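Local structure of globin protein (Ramazzottius varieornatus, 5ZIQ) at residues S30-W35 with Q97-V102; K47-K52 with V135-T140; D93-D98 with D103-N108. The protein probably binds oxygen at a hexacoordinated heme, as a member of the globin family, although its physiological role has not been established. All coordinates share one frame; numbering follows the deposited sequence. Where two conformers were deposited one is given.

Contact 1: S30-W35 with Q97-V102; sequences SLVKSW and QDSDNV
Ser-99 meets Leu-31 and Val-32 where the first helix of the globin fold, 25-38 (the A helix), passes the EF corner, the short loop joining helix 79-97 to helix 102-115. The touch is small, 69 Å² summed over both sides, and Ser-99 supplies nearly half of it. Its CA-CB bond points toward the helix, and CB stays just beyond contact, 4.7 Å from Val-32 CG2. With chi1 at -67°, OG turns back beside its own backbone N and comes up beside two methyl groups of the helix: Leu-31 CD2 at 4.3 Å and Val-32 CG2 at 4.4 Å. These are loose van der Waals neighbours. The hydroxyl spends its polarity on its own side of the interface, in a hydrogen bond with Val-96 O in the last turn of helix 79-97, and so offers the two methyls a hydroxyl that is already satisfied. Leu-31 reaches over with one branch, CD2, while CD1 is directed off at 6.5 Å from Ser-99 OG. Phe-21 also packs on Ser-99, and a salt bridge from Asp-100 to Lys-28 ties the corner to the same helix. The loop folds as a type I beta turn from Asp-98 to Asn-101, closed by Asn-101 N donating to Asp-98 O at 2.9 Å.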
loop_
_atom_site.group_PDB
_atom_site.type_symbol
_atom_site.label_atom_id
_atom_site.label_comp_id
_atom_site.label_asym_id
_atom_site.label_seq_id
_atom_site.Cartn_x
_atom_site.Cartn_y
_atom_site.Cartn_z
ATOM N N SER A 30 -1.685 11.762 -14.019
ATOM C CA SER A 30 -0.884 12.331 -12.914
ATOM C C SER A 30 -0.434 11.228 -11.944
ATOM O O SER A 30 0.722 11.205 -11.491
ATOM C CB SER A 30 -1.668 13.416 -12.170
ATOM O OG SER A 30 -1.854 14.563 -12.990
ATOM N N LEU A 31 -1.346 10.315 -11.618
ATOM C CA LEU A 31 -1.025 9.154 -10.788
ATOM C C LEU A 31 0.097 8.297 -11.403
ATOM O O LEU A 31 1.081 8.009 -10.744
ATOM C CB LEU A 31 -2.275 8.294 -10.544
ATOM C CG LEU A 31 -1.980 6.932 -9.882
ATOM C CD1 LEU A 31 -1.563 7.080 -8.429
ATOM C CD2 LEU A 31 -3.150 5.972 -10.010
ATOM N N VAL A 32 -0.073 7.899 -12.663
ATOM C CA VAL A 32 0.898 7.038 -13.331
ATOM C C VAL A 32 2.282 7.715 -13.383
ATOM O O VAL A 32 3.294 7.060 -13.103
ATOM C CB VAL A 32 0.370 6.596 -14.719
ATOM C CG1 VAL A 32 1.434 5.853 -15.524
ATOM C CG2 VAL A 32 -0.859 5.721 -14.539
ATOM N N LYS A 33 2.330 9.010 -13.738
ATOM C CA LYS A 33 3.628 9.722 -13.790
ATOM C C LYS A 33 4.291 9.797 -12.424
ATOM O O LYS A 33 5.500 9.563 -12.296
ATOM C CB LYS A 33 3.479 11.155 -14.283
ATOM C CG LYS A 33 3.346 11.399 -15.761
ATOM C CD LYS A 33 3.694 12.878 -16.038
ATOM C CE LYS A 33 2.787 13.885 -15.309
ATOM N NZ LYS A 33 2.873 15.269 -15.868
ATOM N N SER A 34 3.509 10.146 -11.404
ATOM C CA SER A 34 4.031 10.286 -10.055
ATOM C C SER A 34 4.519 8.949 -9.506
ATOM O O SER A 34 5.614 8.839 -8.930
ATOM C CB SER A 34 2.943 10.855 -9.151
ATOM O OG SER A 34 3.387 10.881 -7.820
ATOM N N TRP A 35 3.723 7.915 -9.734
ATOM C CA TRP A 35 4.070 6.588 -9.261
ATOM C C TRP A 35 5.335 6.079 -9.929
ATOM O O TRP A 35 6.095 5.357 -9.291
ATOM C CB TRP A 35 2.935 5.589 -9.494
ATOM C CG TRP A 35 3.197 4.309 -8.792
ATOM C CD1 TRP A 35 3.764 3.195 -9.311
ATOM C CD2 TRP A 35 2.924 4.018 -7.406
ATOM N NE1 TRP A 35 3.855 2.220 -8.350
ATOM C CE2 TRP A 35 3.334 2.692 -7.171
ATOM C CE3 TRP A 35 2.335 4.745 -6.354
ATOM C CZ2 TRP A 35 3.198 2.073 -5.916
ATOM C CZ3 TRP A 35 2.176 4.131 -5.118
ATOM C CH2 TRP A 35 2.615 2.805 -4.898
ATOM N N GLN A 97 0.009 -0.340 -12.314
ATOM C CA GLN A 97 0.236 -1.010 -13.603
ATOM C C GLN A 97 -1.027 -1.407 -14.322
ATOM O O GLN A 97 -1.060 -1.381 -15.551
ATOM C CB GLN A 97 1.039 -2.291 -13.422
ATOM C CG GLN A 97 2.499 -2.057 -13.153
ATOM C CD GLN A 97 3.186 -3.357 -12.894
ATOM O OE1 GLN A 97 3.289 -4.220 -13.771
ATOM N NE2 GLN A 97 3.636 -3.525 -11.665
ATOM N N ASP A 98 -2.060 -1.734 -13.551
ATOM C CA ASP A 98 -3.319 -2.230 -14.093
ATOM C C ASP A 98 -4.421 -1.186 -14.104
ATOM O O ASP A 98 -5.633 -1.526 -14.170
ATOM C CB ASP A 98 -3.743 -3.461 -13.295
ATOM C CG ASP A 98 -2.820 -4.652 -13.531
ATOM O OD1 ASP A 98 -2.149 -4.714 -14.577
ATOM O OD2 ASP A 98 -2.809 -5.562 -12.693
ATOM N N SER A 99 -4.033 0.086 -14.079
ATOM C CA SER A 99 -5.021 1.186 -14.047
ATOM C C SER A 99 -5.976 1.170 -15.245
ATOM O O SER A 99 -7.102 1.636 -15.136
ATOM C CB SER A 99 -4.319 2.550 -14.024
ATOM O OG SER A 99 -3.600 2.762 -12.821
ATOM N N ASP A 100 -5.520 0.638 -16.375
ATOM C CA ASP A 100 -6.353 0.559 -17.578
ATOM C C ASP A 100 -6.995 -0.801 -17.797
ATOM O O ASP A 100 -7.595 -1.040 -18.860
ATOM C CB ASP A 100 -5.547 0.925 -18.821
ATOM C CG ASP A 100 -5.155 2.392 -18.882
ATOM O OD1 ASP A 100 -5.516 3.184 -18.003
ATOM O OD2 ASP A 100 -4.483 2.764 -19.865
ATOM N N ASN A 101 -6.914 -1.666 -16.793
ATOM C CA ASN A 101 -7.610 -2.955 -16.820
ATOM C C ASN A 101 -8.299 -3.165 -15.477
ATOM O O ASN A 101 -7.818 -3.909 -14.617
ATOM C CB ASN A 101 -6.612 -4.078 -17.148
ATOM C CG ASN A 101 -7.280 -5.418 -17.438
ATOM O OD1 ASN A 101 -8.417 -5.717 -17.013
ATOM N ND2 ASN A 101 -6.546 -6.258 -18.167
ATOM N N VAL A 102 -9.444 -2.499 -15.305
ATOM C CA VAL A 102 -10.163 -2.543 -14.047
ATOM C C VAL A 102 -10.519 -3.974 -13.659
ATOM O O VAL A 102 -10.524 -4.303 -12.475
ATOM C CB VAL A 102 -11.400 -1.642 -14.095
ATOM C CG1 VAL A 102 -12.273 -1.832 -12.859
ATOM C CG2 VAL A 102 -10.968 -0.186 -14.226
#

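Contact 2: K47-K52 with V135-T140; sequences KEMLLK and VFALQT
Phe-136 O is gripped twice from within its own helix, by Thr-140 N at 2.9 Å and by Thr-140 OG1 at 2.7 Å, the two donors reaching it from opposite faces of the carbonyl plane, while the Phe-136 ring packs against Lys-52. This is the crossing of the B and G helices of the globin fold, here 42-56 and 127-142, whose segment axes approach to 8.9 Å at an angle of 127°. Thr-140 OG1 also sits over the centre of one face of the ring. Lys-52 covers the other: CG stands anti to the backbone N, and a bend at chi2 of 66° lays the aliphatic chain across the ring, with CE making a CH-pi contact and NZ a cation-pi contact 4.2 Å from the centroid, 24° off the normal. Between Met-49 and Ala-137 the contact is apolar, and there the two backbones come closest, 6.1 Å from CA to CA. The side chain of Met-49 comes within about 5 Å of that of the axial ligand His-88, and it touches the other helix through CG, 3.9 Å from Ala-137 CB.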
loop_
_atom_site.group_PDB
_atom_site.type_symbol
_atom_site.label_atom_id
_atom_site.label_comp_id
_atom_site.label_asym_id
_atom_site.label_seq_id
_atom_site.Cartn_x
_atom_site.Cartn_y
_atom_site.Cartn_z
ATOM N N LYS A 47 9.614 -1.237 3.053
ATOM C CA LYS A 47 10.256 -1.232 4.372
ATOM C C LYS A 47 9.824 0.002 5.164
ATOM O O LYS A 47 9.455 -0.111 6.338
ATOM C CB LYS A 47 11.781 -1.287 4.248
ATOM C CG LYS A 47 12.316 -2.593 3.697
ATOM C CD LYS A 47 13.843 -2.512 3.559
ATOM C CE LYS A 47 14.390 -3.735 2.842
ATOM N NZ LYS A 47 15.868 -3.662 2.670
ATOM N N GLU A 48 9.835 1.164 4.511
ATOM C CA GLU A 48 9.404 2.425 5.131
ATOM C C GLU A 48 7.966 2.315 5.638
ATOM O O GLU A 48 7.667 2.707 6.766
ATOM C CB GLU A 48 9.520 3.588 4.139
ATOM C CG GLU A 48 10.932 4.079 3.871
ATOM C CD GLU A 48 10.965 5.279 2.940
ATOM O OE1 GLU A 48 12.011 5.958 2.878
ATOM O OE2 GLU A 48 9.946 5.549 2.266
ATOM N N MET A 49 7.096 1.735 4.814
ATOM C CA MET A 49 5.673 1.593 5.172
ATOM C C MET A 49 5.482 0.780 6.423
ATOM O O MET A 49 4.733 1.210 7.319
ATOM C CB MET A 49 4.887 0.964 4.050
ATOM C CG MET A 49 4.853 1.852 2.828
ATOM S SD MET A 49 4.142 1.007 1.422
ATOM C CE MET A 49 2.529 0.789 2.154
ATOM N N LEU A 50 6.113 -0.399 6.471
ATOM C CA LEU A 50 5.946 -1.277 7.637
ATOM C C LEU A 50 6.531 -0.679 8.901
ATOM O O LEU A 50 5.905 -0.756 9.948
ATOM C CB LEU A 50 6.499 -2.686 7.407
ATOM C CG LEU A 50 5.728 -3.565 6.402
ATOM C CD1 LEU A 50 6.361 -4.945 6.353
ATOM C CD2 LEU A 50 4.235 -3.697 6.672
ATOM N N LEU A 51 7.709 -0.064 8.802
ATOM C CA LEU A 51 8.297 0.618 9.956
ATOM C C LEU A 51 7.385 1.739 10.451
ATOM O O LEU A 51 7.227 1.901 11.669
ATOM C CB LEU A 51 9.719 1.118 9.670
ATOM C CG LEU A 51 10.721 0.002 9.369
ATOM C CD1 LEU A 51 12.059 0.586 8.962
ATOM C CD2 LEU A 51 10.865 -1.031 10.501
ATOM N N LYS A 52 6.736 2.461 9.533
ATOM C CA LYS A 52 5.791 3.508 9.930
ATOM C C LYS A 52 4.561 2.896 10.609
ATOM O O LYS A 52 4.085 3.413 11.632
ATOM C CB LYS A 52 5.404 4.409 8.757
ATOM C CG LYS A 52 4.550 5.614 9.131
ATOM C CD LYS A 52 5.306 6.602 10.007
ATOM C CE LYS A 52 4.625 7.950 9.964
ATOM N NZ LYS A 52 5.297 8.925 10.861
ATOM N N VAL A 135 0.965 6.810 2.334
ATOM C CA VAL A 135 1.078 8.279 2.214
ATOM C C VAL A 135 2.414 8.799 2.770
ATOM O O VAL A 135 3.083 9.616 2.134
ATOM C CB VAL A 135 -0.135 8.981 2.864
ATOM C CG1 VAL A 135 0.103 10.473 3.043
ATOM C CG2 VAL A 135 -1.378 8.717 2.030
ATOM N N PHE A 136 2.803 8.309 3.942
ATOM C CA PHE A 136 4.096 8.673 4.531
ATOM C C PHE A 136 5.253 8.376 3.586
ATOM O O PHE A 136 6.133 9.215 3.390
ATOM C CB PHE A 136 4.322 7.982 5.874
ATOM C CG PHE A 136 5.665 8.277 6.476
ATOM C CD1 PHE A 136 5.944 9.539 7.010
ATOM C CD2 PHE A 136 6.664 7.306 6.483
ATOM C CE1 PHE A 136 7.184 9.809 7.564
ATOM C CE2 PHE A 136 7.915 7.573 7.034
ATOM C CZ PHE A 136 8.173 8.830 7.564
ATOM N N ALA A 137 5.260 7.171 3.017
ATOM C CA ALA A 137 6.332 6.799 2.101
ATOM C C ALA A 137 6.317 7.671 0.852
ATOM O O ALA A 137 7.370 8.085 0.375
ATOM C CB ALA A 137 6.257 5.326 1.741
ATOM N N LEU A 138 5.121 7.933 0.324
ATOM C CA LEU A 138 4.971 8.850 -0.819
ATOM C C LEU A 138 5.504 10.254 -0.515
ATOM O O LEU A 138 6.289 10.784 -1.280
ATOM C CB LEU A 138 3.512 8.906 -1.281
ATOM C CG LEU A 138 3.005 7.666 -2.025
ATOM C CD1 LEU A 138 1.482 7.672 -2.030
ATOM C CD2 LEU A 138 3.568 7.603 -3.449
ATOM N N GLN A 139 5.082 10.838 0.609
ATOM C CA GLN A 139 5.540 12.191 1.008
ATOM C C GLN A 139 7.045 12.233 1.130
ATOM O O GLN A 139 7.695 13.136 0.612
ATOM C CB GLN A 139 5.003 12.564 2.376
ATOM C CG GLN A 139 3.527 12.799 2.456
ATOM C CD GLN A 139 3.075 13.185 3.853
ATOM O OE1 GLN A 139 3.496 12.594 4.862
ATOM N NE2 GLN A 139 2.207 14.174 3.919
ATOM N N THR A 140 7.585 11.261 1.854
ATOM C CA THR A 140 9.011 11.245 2.193
ATOM C C THR A 140 9.862 11.056 0.940
ATOM O O THR A 140 10.887 11.720 0.760
ATOM C CB THR A 140 9.324 10.152 3.237
ATOM O OG1 THR A 140 8.429 10.289 4.343
ATOM C CG2 THR A 140 10.754 10.259 3.756
#

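Contact 3: D93-D98 with D103-N108; sequences DQAVQD and DILLTN
Leu-105 and Asp-98 bury the most surface here, followed by Asn-108, and together they close the EF corner of the globin fold, where helix 79-97 ends and helix 102-115 begins. Leu-105 is the apolar half. Its CG lies anti to the backbone N (chi1 174°), which brings CD1 back to the preceding helix and presses it on Ala-95 CB at 3.5 Å, tighter than a usual methyl contact. The leucine's CB and CD2 meanwhile rest against the carbonyl of Asp-98, each 3.8 Å from its O. Asp-98 also sends its carboxylate across: OD2 accepts a hydrogen bond from a water at 3.0 Å and, in one conformer of Ile-104, lies 3.4 Å from Ile-104 CG2. That same water takes the N-H of Asn-108 ND2 at 2.9 Å, so it bridges the end of one helix to the second turn of the next. The carboxylate and the Asn-108 amide are turned 33° from one another. Gln-94 stacks its amide over a face of the Asn-108 amide, their planes 29° apart; NE2 and ND2 are both donors and form no bond. The Leu-105 and Ala-95 methyls lie apart from the water-linked groups. Inward, helix 148-170 packs on this apolar pair, Trp-157 on Ala-95 and Trp-160 on Leu-105, while Phe-21 from the N-terminal loop also touches Leu-105.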
loop_
_atom_site.group_PDB
_atom_site.type_symbol
_atom_site.label_atom_id
_atom_site.label_comp_id
_atom_site.label_asym_id
_atom_site.label_seq_id
_atom_site.Cartn_x
_atom_site.Cartn_y
_atom_site.Cartn_z
ATOM N N ASP A 93 1.715 -1.186 -6.358
ATOM C CA ASP A 93 2.400 -1.044 -7.638
ATOM C C ASP A 93 1.694 -1.809 -8.755
ATOM O O ASP A 93 1.554 -1.299 -9.879
ATOM C CB ASP A 93 3.866 -1.482 -7.491
ATOM C CG ASP A 93 4.618 -1.369 -8.795
ATOM O OD1 ASP A 93 4.951 -0.230 -9.195
ATOM O OD2 ASP A 93 4.831 -2.426 -9.422
ATOM N N GLN A 94 1.282 -3.040 -8.456
ATOM C CA GLN A 94 0.538 -3.834 -9.433
ATOM C C GLN A 94 -0.768 -3.142 -9.779
ATOM O O GLN A 94 -1.194 -3.187 -10.928
ATOM C CB GLN A 94 0.300 -5.246 -8.928
ATOM C CG GLN A 94 -0.093 -6.207 -10.031
ATOM C CD GLN A 94 -0.238 -7.636 -9.567
ATOM O OE1 GLN A 94 -0.198 -7.945 -8.369
ATOM N NE2 GLN A 94 -0.386 -8.540 -10.536
ATOM N N ALA A 95 -1.400 -2.515 -8.783
ATOM C CA ALA A 95 -2.603 -1.733 -9.049
ATOM C C ALA A 95 -2.377 -0.579 -10.045
ATOM O O ALA A 95 -3.126 -0.425 -11.006
ATOM C CB ALA A 95 -3.206 -1.220 -7.741
ATOM N N VAL A 96 -1.306 0.197 -9.851
ATOM C CA VAL A 96 -1.014 1.283 -10.789
ATOM C C VAL A 96 -0.776 0.747 -12.203
ATOM O O VAL A 96 -1.310 1.309 -13.165
ATOM C CB VAL A 96 0.170 2.178 -10.332
ATOM C CG1 VAL A 96 0.474 3.246 -11.379
ATOM C CG2 VAL A 96 -0.149 2.840 -8.993
ATOM N N GLN A 97 0.009 -0.340 -12.314
ATOM C CA GLN A 97 0.236 -1.010 -13.603
ATOM C C GLN A 97 -1.027 -1.407 -14.322
ATOM O O GLN A 97 -1.060 -1.381 -15.551
ATOM C CB GLN A 97 1.039 -2.291 -13.422
ATOM C CG GLN A 97 2.499 -2.057 -13.153
ATOM C CD GLN A 97 3.186 -3.357 -12.894
ATOM O OE1 GLN A 97 3.289 -4.220 -13.771
ATOM N NE2 GLN A 97 3.636 -3.525 -11.665
ATOM N N ASP A 98 -2.060 -1.734 -13.551
ATOM C CA ASP A 98 -3.319 -2.230 -14.093
ATOM C C ASP A 98 -4.421 -1.186 -14.104
ATOM O O ASP A 98 -5.633 -1.526 -14.170
ATOM C CB ASP A 98 -3.743 -3.461 -13.295
ATOM C CG ASP A 98 -2.820 -4.652 -13.531
ATOM O OD1 ASP A 98 -2.149 -4.714 -14.577
ATOM O OD2 ASP A 98 -2.809 -5.562 -12.693
ATOM N N ASP A 103 -10.882 -4.822 -14.620
ATOM C CA ASP A 103 -11.330 -6.163 -14.220
ATOM C C ASP A 103 -10.252 -6.933 -13.473
ATOM O O ASP A 103 -10.492 -7.538 -12.430
ATOM C CB ASP A 103 -11.857 -6.924 -15.424
ATOM C CG ASP A 103 -13.103 -6.273 -15.954
ATOM O OD1 ASP A 103 -14.132 -6.393 -15.294
ATOM O OD2 ASP A 103 -13.035 -5.562 -16.957
ATOM N N ILE A 104 -9.025 -6.836 -13.998
ATOM C CA ILE A 104 -7.817 -7.451 -13.413
ATOM C C ILE A 104 -7.417 -6.796 -12.083
ATOM O O ILE A 104 -7.111 -7.482 -11.114
ATOM C CB ILE A 104 -6.630 -7.384 -14.400
ATOM C CG1 ILE A 104 -6.812 -8.390 -15.542
ATOM C CG2 ILE A 104 -5.313 -7.648 -13.688
ATOM C CD1 ILE A 104 -5.585 -8.506 -16.429
ATOM N N LEU A 105 -7.472 -5.466 -12.054
ATOM C CA LEU A 105 -7.229 -4.648 -10.855
ATOM C C LEU A 105 -8.152 -5.104 -9.724
ATOM O O LEU A 105 -7.703 -5.346 -8.591
ATOM C CB LEU A 105 -7.454 -3.178 -11.227
ATOM C CG LEU A 105 -7.420 -2.057 -10.206
ATOM C CD1 LEU A 105 -6.074 -2.011 -9.539
ATOM C CD2 LEU A 105 -7.640 -0.779 -10.985
ATOM N N LEU A 106 -9.430 -5.328 -10.056
ATOM C CA LEU A 106 -10.381 -5.803 -9.044
ATOM C C LEU A 106 -10.068 -7.211 -8.533
ATOM O O LEU A 106 -10.110 -7.454 -7.337
ATOM C CB LEU A 106 -11.820 -5.721 -9.562
ATOM C CG LEU A 106 -12.364 -4.310 -9.846
ATOM C CD1 LEU A 106 -13.688 -4.424 -10.586
ATOM C CD2 LEU A 106 -12.512 -3.474 -8.582
ATOM N N THR A 107 -9.725 -8.126 -9.444
ATOM C CA THR A 107 -9.311 -9.487 -9.084
ATOM C C THR A 107 -8.124 -9.422 -8.103
ATOM O O THR A 107 -8.126 -10.076 -7.045
ATOM C CB THR A 107 -8.920 -10.259 -10.359
ATOM O OG1 THR A 107 -10.094 -10.447 -11.160
ATOM C CG2 THR A 107 -8.278 -11.637 -10.020
ATOM N N ASN A 108 -7.141 -8.593 -8.431
ATOM C CA ASN A 108 -5.909 -8.539 -7.642
ATOM C C ASN A 108 -6.146 -7.951 -6.265
ATOM O O ASN A 108 -5.663 -8.502 -5.267
ATOM C CB ASN A 108 -4.832 -7.757 -8.392
ATOM C CG ASN A 108 -4.308 -8.499 -9.604
ATOM O OD1 ASN A 108 -4.382 -9.728 -9.674
ATOM N ND2 ASN A 108 -3.787 -7.752 -10.572
HETATM O O HOH W 1 -3.689 -4.935 -9.867
#

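Overall arrangement
Contacts 1 and 3 hold the same corner: their segments overlap at Gln-97 and Asp-98, with contact 1 setting helix 25-38 against the loop and contact 3 pairing the helices the loop joins. Trp-35 and Asp-93 join them further, NE1 to OD1 at 2.8 Å, probably a hydrogen bond. The centre of contact 2 is about 20 Å from that of contact 1; contact 2 lies on the opposite side of the chain's centre from contact 3, and approaches the heme most closely. Contact 1 is buried yet slight, a serine hydroxyl beside two methyls; contacts 2 and 3, partly buried, each mix apolar packing with polar groups, cation-pi in the former, water-bridged in the latter. Trp-35 also packs on Leu-138, so helix 25-38 touches both regions.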